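PDB 2BCG: secretory pathway GDP dissociation inhibitor from Saccharomyces cerevisiae, which inhibits GDP release from the Rab GTPase Sec4, extracts GDP-bound Ypt7 from vacuolar membranes and is essential to the yeast secretory pathway. Local coordinates for residues 151-156 and 217-222; 190-195 and 206-211. One frame throughout, in Å; residues are numbered along the deposited sequence.

Contact 1. Residues 151-156 and 217-222. With GER (geran-8-yl geran), chain D.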
# COMPACT_ATOMS: atom_id res chain seq x y z
N LYS A 151 1.86 33.89 13.20
CA LYS A 151 0.61 34.12 12.47
C LYS A 151 0.79 34.94 11.18
O LYS A 151 0.25 34.59 10.12
CB LYS A 151 -0.40 34.80 13.39
CG LYS A 151 -1.78 34.97 12.79
CD LYS A 151 -2.82 34.95 13.89
CE LYS A 151 -4.18 35.44 13.44
NZ LYS A 151 -5.12 35.25 14.60
N LYS A 152 1.55 36.03 11.26
CA LYS A 152 1.82 36.84 10.08
C LYS A 152 2.57 36.03 9.04
O LYS A 152 2.29 36.14 7.85
CB LYS A 152 2.59 38.10 10.45
CG LYS A 152 1.78 39.00 11.36
CD LYS A 152 2.54 40.25 11.71
CE LYS A 152 1.54 41.36 12.02
NZ LYS A 152 2.22 42.60 12.47
N PHE A 153 3.51 35.21 9.49
CA PHE A 153 4.21 34.28 8.61
C PHE A 153 3.24 33.34 7.88
O PHE A 153 3.29 33.22 6.65
CB PHE A 153 5.24 33.48 9.40
CG PHE A 153 5.88 32.36 8.63
CD1 PHE A 153 6.84 32.64 7.67
CD2 PHE A 153 5.53 31.02 8.88
CE1 PHE A 153 7.45 31.61 6.94
CE2 PHE A 153 6.13 30.00 8.17
CZ PHE A 153 7.10 30.28 7.20
N LEU A 154 2.36 32.69 8.63
CA LEU A 154 1.43 31.74 8.03
C LEU A 154 0.38 32.43 7.15
O LEU A 154 -0.10 31.84 6.18
CB LEU A 154 0.78 30.85 9.10
CG LEU A 154 1.70 29.86 9.83
CD1 LEU A 154 0.89 29.14 10.88
CD2 LEU A 154 2.36 28.84 8.89
N GLU A 155 0.03 33.68 7.49
CA GLU A 155 -0.88 34.48 6.66
C GLU A 155 -0.25 34.80 5.30
O GLU A 155 -0.94 34.88 4.28
CB GLU A 155 -1.30 35.76 7.39
CG GLU A 155 -2.36 35.55 8.49
CD GLU A 155 -2.56 36.78 9.37
OE1 GLU A 155 -1.67 37.67 9.40
OE2 GLU A 155 -3.61 36.86 10.05
N TRP A 156 1.07 34.98 5.29
CA TRP A 156 1.81 35.19 4.06
C TRP A 156 1.86 33.91 3.22
O TRP A 156 1.66 33.96 2.00
CB TRP A 156 3.20 35.75 4.37
CG TRP A 156 4.16 35.72 3.23
CD1 TRP A 156 4.22 36.59 2.18
CD2 TRP A 156 5.24 34.80 3.04
NE1 TRP A 156 5.25 36.26 1.33
CE2 TRP A 156 5.90 35.16 1.84
CE3 TRP A 156 5.71 33.69 3.76
CZ2 TRP A 156 6.99 34.45 1.34
CZ3 TRP A 156 6.80 32.98 3.26
CH2 TRP A 156 7.43 33.37 2.06
N GLU A 217 6.83 25.49 -0.21
CA GLU A 217 5.94 24.44 -0.71
C GLU A 217 5.65 23.34 0.32
O GLU A 217 4.51 22.90 0.42
CB GLU A 217 6.38 23.89 -2.08
CG GLU A 217 7.69 23.09 -2.12
CD GLU A 217 8.26 22.88 -3.55
OE1 GLU A 217 7.62 23.29 -4.54
OE2 GLU A 217 9.35 22.27 -3.69
N ARG A 218 6.67 22.89 1.07
CA ARG A 218 6.46 21.87 2.13
C ARG A 218 5.53 22.39 3.24
O ARG A 218 4.66 21.65 3.70
CB ARG A 218 7.78 21.38 2.74
CG ARG A 218 8.69 20.51 1.87
CD ARG A 218 9.95 20.26 2.68
NE ARG A 218 10.88 19.28 2.14
CZ ARG A 218 11.40 18.25 2.80
NH1 ARG A 218 11.09 18.03 4.08
NH2 ARG A 218 12.24 17.43 2.18
N ILE A 219 5.71 23.64 3.67
CA ILE A 219 4.86 24.23 4.68
C ILE A 219 3.43 24.40 4.18
O ILE A 219 2.47 24.08 4.88
CB ILE A 219 5.45 25.59 5.16
CG1 ILE A 219 6.82 25.36 5.81
CG2 ILE A 219 4.46 26.30 6.11
CD1 ILE A 219 7.68 26.63 5.86
N LEU A 220 3.28 24.92 2.96
CA LEU A 220 1.96 24.94 2.34
C LEU A 220 1.31 23.54 2.26
O LEU A 220 0.12 23.40 2.61
CB LEU A 220 2.04 25.56 0.95
CG LEU A 220 0.73 25.83 0.21
CD1 LEU A 220 -0.21 26.79 0.94
CD2 LEU A 220 1.13 26.35 -1.17
N LEU A 221 2.08 22.55 1.81
CA LEU A 221 1.62 21.13 1.75
C LEU A 221 1.14 20.66 3.12
O LEU A 221 0.09 20.04 3.24
CB LEU A 221 2.71 20.19 1.21
CG LEU A 221 2.38 18.68 1.20
CD1 LEU A 221 1.13 18.37 0.35
CD2 LEU A 221 3.55 17.86 0.77
N TYR A 222 1.90 20.96 4.17
CA TYR A 222 1.49 20.57 5.52
C TYR A 222 0.17 21.21 5.91
O TYR A 222 -0.74 20.53 6.41
CB TYR A 222 2.58 20.97 6.54
CG TYR A 222 2.33 20.49 7.96
CD1 TYR A 222 1.44 21.18 8.80
CD2 TYR A 222 3.01 19.37 8.46
CE1 TYR A 222 1.20 20.74 10.11
CE2 TYR A 222 2.79 18.91 9.77
CZ TYR A 222 1.88 19.61 10.59
OH TYR A 222 1.64 19.15 11.87
C1 GER D . -3.78 27.04 4.01
C2 GER D . -3.60 27.30 5.53
C3 GER D . -2.51 27.97 6.11
C4 GER D . -1.34 28.53 5.28
C5 GER D . -2.47 28.13 7.64
C6 GER D . -2.79 29.55 8.11
C7 GER D . -3.00 29.59 9.49
C8 GER D . -2.96 30.68 10.37
C9 GER D . -2.65 32.10 9.86
C10 GER D . -3.25 30.46 11.86
C11 GER D . -2.00 30.48 12.75
C12 GER D . -2.36 30.63 14.10
C13 GER D . -1.54 30.73 15.23
C14 GER D . -0.02 30.67 15.14
C15 GER D . -2.19 30.90 16.60
C16 GER D . -2.31 32.37 16.97
C17 GER D . -2.64 32.52 18.30
C18 GER D . -2.26 33.56 19.14
C19 GER D . -1.38 34.71 18.59
C20 GER D . -2.73 33.56 20.61
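F153 of helix 144-159 and I219 of helix 212-229 approach each other from opposite directions and meet edge-on: CD1 of I219 lies close to the plane of the phenyl ring, 3.9 Å from F153 CZ. The ring reaches this point because CG stands anti to the backbone N (chi1 172°), which carries the aromatic group out from the helix toward its neighbour. On the other side, I219 splits its work between two branches. While the delta methyl meets the ring edge, the CG2 branch turns to L154, with 4.3 Å between I219 CG2 and L154 CD2. The helices stand well apart, 8.9 Å between the CA atoms of L154 and L220, and long apolar side chains bridge the interval. M178 and I195, from helices 178-184 and 189-199, also pack on both F153 and I219.

L154 sits between the neighbouring helix and the lipids. One methyl, CD2, is on the I219 side, whereas the other, CD1, lies 3.7 Å from C11 of the geranylgeranyl chain D and also borders the chain C group. Its CB is as near to the methyl C9 of the chain D lipid, and CG of E155 adds a further aliphatic contact with C9 at 3.7 Å. K151 lays the methylenes of its extended chain along the isoprenoid, CD coming 4.1 Å from C16. Both charged residues thus meet the lipid with aliphatic carbons. This is a helix-helix seam in the wall of the prenyl-binding site of Rab GDI, where a helical bundle receives the geranylgeranyl groups of the Rab.

Contact 2. Residues 190-195 and 206-211. With GER (geran-8-yl geran), chain C.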
# COMPACT_ATOMS: atom_id res chain seq x y z
N SER A 190 13.74 29.03 18.23
CA SER A 190 12.82 27.93 18.59
C SER A 190 11.65 27.84 17.60
O SER A 190 11.23 26.74 17.22
CB SER A 190 12.35 28.01 20.05
OG SER A 190 11.74 29.24 20.33
N THR A 191 11.17 28.99 17.12
CA THR A 191 10.08 29.03 16.12
C THR A 191 10.57 28.52 14.78
O THR A 191 9.87 27.76 14.09
CB THR A 191 9.49 30.45 15.99
OG1 THR A 191 8.91 30.81 17.24
CG2 THR A 191 8.41 30.53 14.95
N LYS A 192 11.80 28.88 14.42
CA LYS A 192 12.39 28.36 13.20
C LYS A 192 12.42 26.83 13.26
O LYS A 192 12.02 26.19 12.28
CB LYS A 192 13.79 28.92 12.96
CG LYS A 192 13.88 30.43 12.77
CD LYS A 192 15.34 30.74 12.46
CE LYS A 192 15.70 32.17 12.76
NZ LYS A 192 17.12 32.42 12.36
N GLU A 193 12.87 26.26 14.39
CA GLU A 193 12.98 24.78 14.55
C GLU A 193 11.61 24.13 14.41
O GLU A 193 11.46 23.12 13.72
CB GLU A 193 13.62 24.39 15.90
CG GLU A 193 13.15 22.99 16.45
CD GLU A 193 13.87 22.53 17.71
OE1 GLU A 193 13.21 22.33 18.78
OE2 GLU A 193 15.09 22.36 17.64
N PHE A 194 10.62 24.73 15.05
CA PHE A 194 9.25 24.23 14.97
C PHE A 194 8.71 24.23 13.53
O PHE A 194 8.17 23.22 13.05
CB PHE A 194 8.29 25.01 15.87
CG PHE A 194 6.88 24.58 15.71
CD1 PHE A 194 6.39 23.44 16.38
CD2 PHE A 194 6.03 25.26 14.83
CE1 PHE A 194 5.06 23.02 16.18
CE2 PHE A 194 4.71 24.85 14.62
CZ PHE A 194 4.22 23.73 15.31
N ILE A 195 8.83 25.36 12.84
CA ILE A 195 8.34 25.43 11.47
C ILE A 195 9.11 24.46 10.58
O ILE A 195 8.49 23.68 9.84
CB ILE A 195 8.45 26.85 10.88
CG1 ILE A 195 7.51 27.77 11.65
CG2 ILE A 195 8.11 26.84 9.35
CD1 ILE A 195 7.83 29.27 11.41
N ASP A 206 19.82 22.06 7.24
CA ASP A 206 20.43 22.47 5.98
C ASP A 206 19.58 23.51 5.24
O ASP A 206 20.12 24.45 4.65
CB ASP A 206 20.63 21.28 5.05
CG ASP A 206 21.62 20.26 5.59
OD1 ASP A 206 22.26 20.50 6.64
OD2 ASP A 206 21.75 19.19 4.94
N TYR A 207 18.26 23.33 5.27
CA TYR A 207 17.30 24.18 4.53
C TYR A 207 17.41 25.69 4.84
O TYR A 207 16.97 26.52 4.03
CB TYR A 207 15.86 23.74 4.80
CG TYR A 207 15.33 24.23 6.13
CD1 TYR A 207 15.64 23.57 7.34
CD2 TYR A 207 14.53 25.38 6.19
CE1 TYR A 207 15.14 24.04 8.58
CE2 TYR A 207 14.03 25.87 7.40
CZ TYR A 207 14.36 25.21 8.59
OH TYR A 207 13.86 25.69 9.77
N LEU A 208 17.95 26.03 6.01
CA LEU A 208 18.04 27.42 6.43
C LEU A 208 18.85 28.29 5.45
O LEU A 208 18.54 29.47 5.25
CB LEU A 208 18.66 27.52 7.82
CG LEU A 208 17.85 27.10 9.05
CD1 LEU A 208 18.77 27.19 10.26
CD2 LEU A 208 16.61 27.96 9.25
N GLN A 209 19.85 27.68 4.83
CA GLN A 209 20.75 28.41 3.94
C GLN A 209 20.49 28.09 2.46
O GLN A 209 21.30 28.42 1.60
CB GLN A 209 22.21 28.18 4.34
CG GLN A 209 22.52 28.51 5.81
CD GLN A 209 22.11 29.93 6.24
OE1 GLN A 209 22.05 30.85 5.42
NE2 GLN A 209 21.82 30.10 7.53
N GLN A 210 19.34 27.47 2.18
CA GLN A 210 18.94 27.12 0.82
C GLN A 210 17.76 28.00 0.40
O GLN A 210 17.07 28.54 1.27
CB GLN A 210 18.56 25.64 0.75
CG GLN A 210 19.75 24.70 0.74
CD GLN A 210 19.38 23.26 1.02
OE1 GLN A 210 18.20 22.89 1.06
NE2 GLN A 210 20.39 22.42 1.21
N PRO A 211 17.53 28.18 -0.93
CA PRO A 211 16.37 28.91 -1.43
C PRO A 211 15.07 28.53 -0.72
O PRO A 211 14.85 27.35 -0.41
CB PRO A 211 16.29 28.47 -2.90
CG PRO A 211 17.70 28.26 -3.27
CD PRO A 211 18.40 27.73 -2.04
C1 GER C . -7.98 27.10 5.36
C2 GER C . -8.07 26.61 6.82
C3 GER C . -7.50 27.30 7.90
C4 GER C . -6.73 28.62 7.67
C5 GER C . -7.63 26.75 9.34
C6 GER C . -6.80 25.48 9.58
C7 GER C . -5.50 25.75 10.06
C8 GER C . -4.30 25.21 9.57
C9 GER C . -4.33 24.25 8.38
C10 GER C . -2.93 25.61 10.18
C11 GER C . -2.34 24.70 11.28
C12 GER C . -1.47 25.48 12.06
C13 GER C . -0.24 25.22 12.68
C14 GER C . 0.44 23.84 12.61
C15 GER C . 0.44 26.37 13.45
C16 GER C . 1.16 25.94 14.74
C17 GER C . 0.87 26.79 15.80
C18 GER C . 1.44 26.86 17.08
C19 GER C . 2.57 25.94 17.56
C20 GER C . 0.93 27.91 18.06
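Y207 brings its hydroxyl beside the backbone of K192, OH 3.2 Å from K192 O, which lies at the edge of the ring and near its plane. The phenol is placed there by a first torsion of 79°, with CG between the backbone N and the carbonyl carbon. Y182 of helix 178-184 is hydrogen-bonded to the same hydroxyl, and W202 stacks on the ring. The CG of L208 sits 4.0 Å above one face of Y207, offset toward the rim, and the CD2 methyl of this leucine lies loosely, at 4.4 Å, against the CD methylene of K192.

F194 points away from this loop. With CG anti to the backbone N (chi1 175°), its ring extends into the prenyl pocket and brings CZ to 3.6 Å from C19 of geranylgeranyl chain C; CE2 lies 3.7 Å from C16. An alanine here would remove the ring and is likely to leave that end of the lipid without its aromatic neighbour, opening a gap in the pocket wall. Chemically, then, one side of the helix turns F194 to the lipid, while on another K192 packs its methylenes on the loop and pairs its ammonium with D179 of helix 178-184 in a salt bridge.

How the contacts relate
The two contacts illustrate how one helical domain can be purely apolar in one place and mixed in another. Contact 1 is buried and joins two helices through hydrocarbon alone; contact 2 is only partly buried, ties a helix to the loop that follows it, and combines apolar packing with polar groups. Contact 2 is nested in the chain segment closed by contact 1, and their centres are 13 Å apart. They meet at I195 of helix 189-199, whose CG2 lies 3.5 Å from I219 CD1 and whose CD1 lies 3.7 Å from F153 CE2. The chain C lipid is common to both, touched by L154 and F194, while the chain D lipid lies along 151-156.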